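Local coordinates for BauA (Acinetobacter baumannii, PDB 6HCP), which probably takes up iron across the outer membrane as a TonB-dependent receptor, with ferric preacinetobactin as its siderophore cargo, at residues A174-Y180 and L700-F706; K70-Q76 and R670-Y674. All blocks are in the same frame, centred on the assembly; numbering follows the deposited sequence.

Contact 1 of 2, residues A174-Y180 and L700-F706. With EDO (1,2-ethanediol), chain R.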
loop_
_atom_site.group_PDB
_atom_site.type_symbol
_atom_site.label_atom_id
_atom_site.label_comp_id
_atom_site.label_asym_id
_atom_site.label_seq_id
_atom_site.Cartn_x
_atom_site.Cartn_y
_atom_site.Cartn_z
ATOM N N ALA A 174 -16.746 -25.403 21.426
ATOM C CA ALA A 174 -17.375 -24.116 21.271
ATOM C C ALA A 174 -16.329 -23.074 20.863
ATOM O O ALA A 174 -15.301 -22.915 21.525
ATOM C CB ALA A 174 -18.092 -23.720 22.538
ATOM N N ARG A 175 -16.541 -22.460 19.696
ATOM C CA ARG A 175 -15.571 -21.534 19.138
ATOM C C ARG A 175 -16.309 -20.273 18.695
ATOM O O ARG A 175 -17.368 -20.356 18.092
ATOM C CB ARG A 175 -14.771 -22.183 18.005
ATOM C CG ARG A 175 -13.889 -21.203 17.237
ATOM C CD ARG A 175 -13.159 -21.886 16.105
ATOM N NE ARG A 175 -12.167 -22.785 16.642
ATOM C CZ ARG A 175 -11.596 -23.773 15.984
ATOM N NH1 ARG A 175 -11.876 -23.974 14.704
ATOM N NH2 ARG A 175 -10.773 -24.579 16.630
ATOM N N LEU A 176 -15.799 -19.117 19.135
ATOM C CA LEU A 176 -16.248 -17.846 18.647
ATOM C C LEU A 176 -15.140 -17.220 17.789
ATOM O O LEU A 176 -13.986 -17.160 18.205
ATOM C CB LEU A 176 -16.605 -16.939 19.827
ATOM C CG LEU A 176 -16.892 -15.490 19.455
ATOM C CD1 LEU A 176 -18.191 -15.381 18.675
ATOM C CD2 LEU A 176 -16.937 -14.610 20.694
ATOM N N THR A 177 -15.543 -16.680 16.635
ATOM C CA THR A 177 -14.653 -15.964 15.722
ATOM C C THR A 177 -15.270 -14.596 15.411
ATOM O O THR A 177 -16.450 -14.487 15.109
ATOM C CB THR A 177 -14.419 -16.763 14.430
ATOM O OG1 THR A 177 -13.981 -18.082 14.741
ATOM C CG2 THR A 177 -13.393 -16.118 13.523
ATOM N N THR A 178 -14.472 -13.529 15.537
ATOM C CA THR A 178 -14.901 -12.221 15.074
ATOM C C THR A 178 -14.139 -11.893 13.785
ATOM O O THR A 178 -13.015 -12.349 13.591
ATOM C CB THR A 178 -14.704 -11.113 16.120
ATOM O OG1 THR A 178 -13.319 -11.100 16.454
ATOM C CG2 THR A 178 -15.586 -11.302 17.337
ATOM N N THR A 179 -14.804 -11.146 12.903
ATOM C CA THR A 179 -14.277 -10.869 11.573
ATOM C C THR A 179 -14.381 -9.373 11.279
ATOM O O THR A 179 -15.370 -8.702 11.598
ATOM C CB THR A 179 -14.955 -11.717 10.473
ATOM O OG1 THR A 179 -16.330 -11.382 10.303
ATOM C CG2 THR A 179 -14.871 -13.198 10.748
ATOM N N TYR A 180 -13.417 -8.937 10.465
ATOM C CA TYR A 180 -13.413 -7.663 9.798
ATOM C C TYR A 180 -13.028 -7.891 8.325
ATOM O O TYR A 180 -12.151 -8.698 8.011
ATOM C CB TYR A 180 -12.420 -6.715 10.487
ATOM C CG TYR A 180 -11.966 -5.551 9.657
ATOM C CD1 TYR A 180 -12.664 -4.359 9.624
ATOM C CD2 TYR A 180 -10.837 -5.656 8.869
ATOM C CE1 TYR A 180 -12.240 -3.298 8.838
ATOM C CE2 TYR A 180 -10.400 -4.608 8.082
ATOM C CZ TYR A 180 -11.089 -3.413 8.086
ATOM O OH TYR A 180 -10.628 -2.417 7.266
ATOM N N LEU A 700 -9.408 -9.436 8.607
ATOM C CA LEU A 700 -8.891 -9.845 9.921
ATOM C C LEU A 700 -9.886 -10.786 10.596
ATOM O O LEU A 700 -11.081 -10.553 10.525
ATOM C CB LEU A 700 -8.686 -8.607 10.794
ATOM C CG LEU A 700 -7.733 -7.548 10.232
ATOM C CD1 LEU A 700 -7.818 -6.261 11.045
ATOM C CD2 LEU A 700 -6.308 -8.067 10.181
ATOM N N SER A 701 -9.364 -11.779 11.323
ATOM C CA SER A 701 -10.207 -12.556 12.190
ATOM C C SER A 701 -9.444 -12.977 13.445
ATOM O O SER A 701 -8.231 -13.175 13.415
ATOM C CB SER A 701 -10.822 -13.751 11.486
ATOM O OG SER A 701 -9.869 -14.741 11.172
ATOM N N VAL A 702 -10.221 -13.213 14.510
ATOM C CA VAL A 702 -9.726 -13.738 15.773
ATOM C C VAL A 702 -10.698 -14.817 16.253
ATOM O O VAL A 702 -11.895 -14.564 16.313
ATOM C CB VAL A 702 -9.603 -12.619 16.822
ATOM C CG1 VAL A 702 -9.161 -13.164 18.171
ATOM C CG2 VAL A 702 -8.669 -11.516 16.350
ATOM N N SER A 703 -10.172 -16.004 16.576
ATOM C CA SER A 703 -10.980 -17.070 17.113
ATOM C C SER A 703 -10.502 -17.440 18.526
ATOM O O SER A 703 -9.313 -17.408 18.827
ATOM C CB SER A 703 -10.964 -18.267 16.209
ATOM O OG SER A 703 -9.738 -18.966 16.331
ATOM N N TYR A 704 -11.475 -17.824 19.357
ATOM C CA TYR A 704 -11.258 -18.280 20.722
ATOM C C TYR A 704 -12.093 -19.544 20.961
ATOM O O TYR A 704 -13.308 -19.542 20.708
ATOM C CB TYR A 704 -11.669 -17.181 21.701
ATOM C CG TYR A 704 -11.586 -17.574 23.158
ATOM C CD1 TYR A 704 -10.415 -17.395 23.876
ATOM C CD2 TYR A 704 -12.709 -17.995 23.850
ATOM C CE1 TYR A 704 -10.349 -17.655 25.236
ATOM C CE2 TYR A 704 -12.655 -18.285 25.204
ATOM C CZ TYR A 704 -11.466 -18.134 25.895
ATOM O OH TYR A 704 -11.392 -18.469 27.215
ATOM N N ASP A 705 -11.435 -20.594 21.477
ATOM C CA ASP A 705 -12.098 -21.853 21.838
ATOM C C ASP A 705 -12.389 -21.879 23.350
ATOM O O ASP A 705 -11.471 -21.768 24.170
ATOM C CB ASP A 705 -11.219 -23.046 21.475
ATOM C CG ASP A 705 -11.122 -23.310 19.976
ATOM O OD1 ASP A 705 -11.422 -22.392 19.196
ATOM O OD2 ASP A 705 -10.660 -24.385 19.614
ATOM N N PHE A 706 -13.665 -22.035 23.701
ATOM C CA PHE A 706 -14.109 -22.078 25.095
ATOM C C PHE A 706 -13.804 -23.456 25.699
ATOM O O PHE A 706 -13.834 -23.606 26.926
ATOM C CB PHE A 706 -15.595 -21.737 25.208
ATOM C CG PHE A 706 -15.948 -20.311 24.871
ATOM C CD1 PHE A 706 -16.195 -19.934 23.560
ATOM C CD2 PHE A 706 -16.073 -19.355 25.863
ATOM C CE1 PHE A 706 -16.541 -18.630 23.253
ATOM C CE2 PHE A 706 -16.416 -18.048 25.553
ATOM C CZ PHE A 706 -16.651 -17.688 24.248
ATOM O OXT PHE A 706 -13.375 -24.397 25.020
HETATM C C1 EDO R . -11.388 -9.165 14.330
HETATM O O1 EDO R . -12.633 -8.465 14.493
HETATM C C2 EDO R . -10.233 -8.191 14.148
HETATM O O2 EDO R . -10.442 -7.025 14.936
HETATM O O HOH W 1 -13.740 -25.838 22.428
#

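Contact 2 of 2, residues K70-Q76 and R670-Y674. With EDO (1,2-ethanediol), chain K.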
loop_
_atom_site.group_PDB
_atom_site.type_symbol
_atom_site.label_atom_id
_atom_site.label_comp_id
_atom_site.label_asym_id
_atom_site.label_seq_id
_atom_site.Cartn_x
_atom_site.Cartn_y
_atom_site.Cartn_z
ATOM N N LYS A 70 -10.491 -26.191 7.987
ATOM C CA LYS A 70 -9.294 -25.460 8.434
ATOM C C LYS A 70 -8.798 -24.549 7.294
ATOM O O LYS A 70 -8.494 -23.372 7.505
ATOM C CB LYS A 70 -8.206 -26.431 8.909
ATOM C CG LYS A 70 -6.874 -25.779 9.319
ATOM C CD LYS A 70 -7.038 -24.627 10.298
ATOM C CE LYS A 70 -5.786 -24.282 11.089
ATOM N NZ LYS A 70 -4.640 -23.950 10.206
ATOM N N TYR A 71 -8.774 -25.074 6.061
ATOM C CA TYR A 71 -8.399 -24.258 4.880
ATOM C C TYR A 71 -9.366 -23.088 4.693
ATOM O O TYR A 71 -8.957 -21.946 4.510
ATOM C CB TYR A 71 -8.331 -25.107 3.612
ATOM C CG TYR A 71 -7.859 -24.356 2.395
ATOM C CD1 TYR A 71 -6.571 -23.853 2.323
ATOM C CD2 TYR A 71 -8.718 -24.093 1.341
ATOM C CE1 TYR A 71 -6.113 -23.201 1.189
ATOM C CE2 TYR A 71 -8.278 -23.449 0.200
ATOM C CZ TYR A 71 -6.971 -22.998 0.122
ATOM O OH TYR A 71 -6.535 -22.340 -0.998
ATOM N N ILE A 72 -10.662 -23.358 4.852
ATOM C CA ILE A 72 -11.662 -22.352 4.694
ATOM C C ILE A 72 -11.399 -21.197 5.675
ATOM O O ILE A 72 -11.519 -20.013 5.309
ATOM C CB ILE A 72 -13.066 -22.958 4.848
ATOM C CG1 ILE A 72 -13.350 -23.997 3.753
ATOM C CG2 ILE A 72 -14.117 -21.877 4.880
ATOM C CD1 ILE A 72 -14.601 -24.794 4.011
ATOM N N GLU A 73 -11.149 -21.524 6.949
ATOM C CA GLU A 73 -10.929 -20.469 7.942
ATOM C C GLU A 73 -9.581 -19.783 7.659
ATOM O O GLU A 73 -9.449 -18.579 7.864
ATOM C CB GLU A 73 -10.994 -21.014 9.373
ATOM C CG GLU A 73 -12.400 -21.384 9.841
ATOM C CD GLU A 73 -13.402 -20.271 10.117
ATOM O OE1 GLU A 73 -14.626 -20.589 10.066
ATOM O OE2 GLU A 73 -12.985 -19.103 10.424
ATOM N N ASP A 74 -8.591 -20.543 7.183
ATOM C CA ASP A 74 -7.268 -19.970 6.893
ATOM C C ASP A 74 -7.340 -18.921 5.770
ATOM O O ASP A 74 -6.608 -17.927 5.799
ATOM C CB ASP A 74 -6.249 -21.052 6.570
ATOM C CG ASP A 74 -5.766 -21.816 7.800
ATOM O OD1 ASP A 74 -6.001 -21.328 8.929
ATOM O OD2 ASP A 74 -5.186 -22.895 7.617
ATOM N N LYS A 75 -8.230 -19.119 4.791
ATOM C CA LYS A 75 -8.420 -18.139 3.709
ATOM C C LYS A 75 -9.349 -16.996 4.138
ATOM O O LYS A 75 -9.500 -15.995 3.408
ATOM C CB LYS A 75 -8.993 -18.847 2.467
ATOM C CG LYS A 75 -8.130 -19.957 1.901
ATOM C CD LYS A 75 -6.738 -19.513 1.445
ATOM C CE LYS A 75 -6.815 -18.625 0.220
ATOM N NZ LYS A 75 -5.485 -18.200 -0.281
ATOM N N GLN A 76 -10.055 -17.172 5.262
ATOM C CA GLN A 76 -11.188 -16.286 5.632
ATOM C C GLN A 76 -12.182 -16.211 4.453
ATOM O O GLN A 76 -12.722 -15.144 4.122
ATOM C CB GLN A 76 -10.699 -14.890 6.062
ATOM C CG GLN A 76 -9.603 -14.914 7.130
ATOM C CD GLN A 76 -9.390 -13.564 7.794
ATOM O OE1 GLN A 76 -10.317 -12.939 8.284
ATOM N NE2 GLN A 76 -8.187 -13.034 7.670
ATOM N N ARG A 670 -5.709 -14.061 12.402
ATOM C CA ARG A 670 -5.500 -14.169 10.964
ATOM C C ARG A 670 -5.615 -12.781 10.340
ATOM O O ARG A 670 -6.512 -11.988 10.669
ATOM C CB ARG A 670 -6.521 -15.110 10.313
ATOM C CG ARG A 670 -6.372 -16.570 10.698
ATOM C CD ARG A 670 -7.490 -17.451 10.147
ATOM N NE ARG A 670 -7.225 -18.861 10.373
ATOM C CZ ARG A 670 -7.872 -19.614 11.252
ATOM N NH1 ARG A 670 -8.671 -19.064 12.152
ATOM N NH2 ARG A 670 -7.715 -20.921 11.216
ATOM N N ALA A 671 -4.711 -12.524 9.397
ATOM C CA ALA A 671 -4.692 -11.314 8.626
ATOM C C ALA A 671 -4.417 -11.707 7.174
ATOM O O ALA A 671 -3.482 -12.448 6.928
ATOM C CB ALA A 671 -3.634 -10.356 9.135
ATOM N N ASN A 672 -5.205 -11.139 6.247
ATOM C CA ASN A 672 -5.065 -11.433 4.816
ATOM C C ASN A 672 -5.292 -10.151 4.013
ATOM O O ASN A 672 -6.155 -9.346 4.354
ATOM C CB ASN A 672 -6.066 -12.483 4.324
ATOM C CG ASN A 672 -5.811 -13.848 4.899
ATOM O OD1 ASN A 672 -6.199 -14.113 6.046
ATOM N ND2 ASN A 672 -4.924 -14.570 4.236
ATOM N N ILE A 673 -4.464 -9.970 2.979
ATOM C CA ILE A 673 -4.683 -8.976 1.962
ATOM C C ILE A 673 -4.799 -9.715 0.631
ATOM O O ILE A 673 -3.876 -10.394 0.227
ATOM C CB ILE A 673 -3.549 -7.923 1.896
ATOM C CG1 ILE A 673 -3.245 -7.318 3.271
ATOM C CG2 ILE A 673 -3.905 -6.848 0.875
ATOM C CD1 ILE A 673 -2.075 -6.352 3.266
ATOM N N TYR A 674 -5.931 -9.514 -0.049
ATOM C CA TYR A 674 -6.155 -10.052 -1.381
ATOM C C TYR A 674 -5.979 -8.927 -2.409
ATOM O O TYR A 674 -6.419 -7.803 -2.168
ATOM C CB TYR A 674 -7.549 -10.692 -1.417
ATOM C CG TYR A 674 -7.639 -11.977 -0.631
ATOM C CD1 TYR A 674 -7.108 -13.152 -1.131
ATOM C CD2 TYR A 674 -8.150 -11.999 0.658
ATOM C CE1 TYR A 674 -7.056 -14.305 -0.369
ATOM C CE2 TYR A 674 -8.160 -13.162 1.413
ATOM C CZ TYR A 674 -7.597 -14.317 0.906
ATOM O OH TYR A 674 -7.595 -15.486 1.613
HETATM C C1 EDO K . -4.341 -16.355 7.531
HETATM O O1 EDO K . -4.756 -17.757 7.717
HETATM C C2 EDO K . -3.020 -16.362 6.735
HETATM O O2 EDO K . -3.234 -16.875 5.402
HETATM O O HOH W 2 -4.735 -16.682 1.870
#

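Contact 1 of 2, residues A174-Y180 and L700-F706
Arg175 and Asp705 face each other in a non-hydrogen-bonded antiparallel pair, and their side chains run alongside one another on the face shared with Thr177 and Ser703. Arg175 leaves the strand with CG anti to the backbone N (chi1 171°). Its CB, CG and CD all pass Asp705 OD1, CG at 3.4 Å, and CD also reaches Ser703 CB. A bend at chi3 then turns the guanidinium side-on to the carboxylate: NE meets Asp705 OD1 at 2.7 Å in an almost straight bond, and NH2 reaches the syn lone pair of Asp705 OD2 at 3.0 Å. With one nitrogen on each oxygen and the planes only 23° apart, the pair of bonds limits rotation of the Asp705 carboxylate. The ring edge of Phe706 meets Leu176, which is on the face opposite Arg175, CE1 to CB at 3.8 Å, while the Phe706 backbone N bonds to Ala174 O. Water 1 joins Ala174 N to the terminal carboxylate at Phe706 OXT. Leu176, Thr178 and Tyr180 make the paired backbone bonds with Tyr704, Val702 and Leu700. This ladder joins the first and last strands of the barrel and closes it, strand 184-196 flanking one and strand 665-674 the other.

Contact 2 of 2, residues K70-Q76 and R670-Y674
Asp74 and Arg670 meet where the last turns of helix 70-75 pass strand 670-674, the two segment axes at 65° and 9.5 Å apart at closest approach. The Arg670 chain, extended from CG to NE, reaches across to the helix and grips a single oxygen: NH2 lies 2.9 Å from Asp74 OD1 and NE 3.1 Å from that same Asp74 OD1. The oxygen sits in the guanidinium plane, although the carboxylate itself is turned 47° from it. Glu73 CB rests over one guanidinium face, offset toward its rim. Lys70 NZ takes the syn lone pair of Asp74 OD2 at 2.8 Å, a second positive partner that should favour an ionised carboxylate; Gln42 also bonds to OD2. In this TonB-dependent receptor the helix belongs to the plug and the strand to the barrel wall around it, so the salt-bridge network spans the plug-barrel interface. The helix ends in a Schellman motif at Gln76, whose positive phi turns the chain and whose NE2 donates to Asn672 OD1 at 2.8 Å, the two amides steeply turned against each other. Tyr674 OH donates to the backbone at Lys75 O over 2.7 Å, coming in well off the carbonyl axis (C=O...donor angle 117°). Water 2 links that hydroxyl to Lys75 NZ. A bound 1,2-ethanediol, probably from the crystallisation liquor, bridges the segments, O1 giving a hydrogen bond to Asp74 O at 2.7 Å and O2 accepting one from Asn672 ND2 at 3.1 Å.

Contact 1 uses strand 697-705 and contact 2 its neighbour in the barrel wall, strand 665-674; the contact centres lie about 12 Å apart. Contact 1 lies within the wall: a regular backbone ladder supplies most of its polar bonds, with one face carrying a salt bridge and the other mostly apolar and aromatic side chains, where detergent touches Leu700. Contact 2, the more deeply set and nearer the centre of the chain, joins wall to plug through side chains of the strand, which reach both the side chains and the backbone carbonyls of the helix end. A probable hydrogen bond from Arg670 N to Ser701 O connects the two, and Gln76 OE1 packs against Leu700 and Ser701.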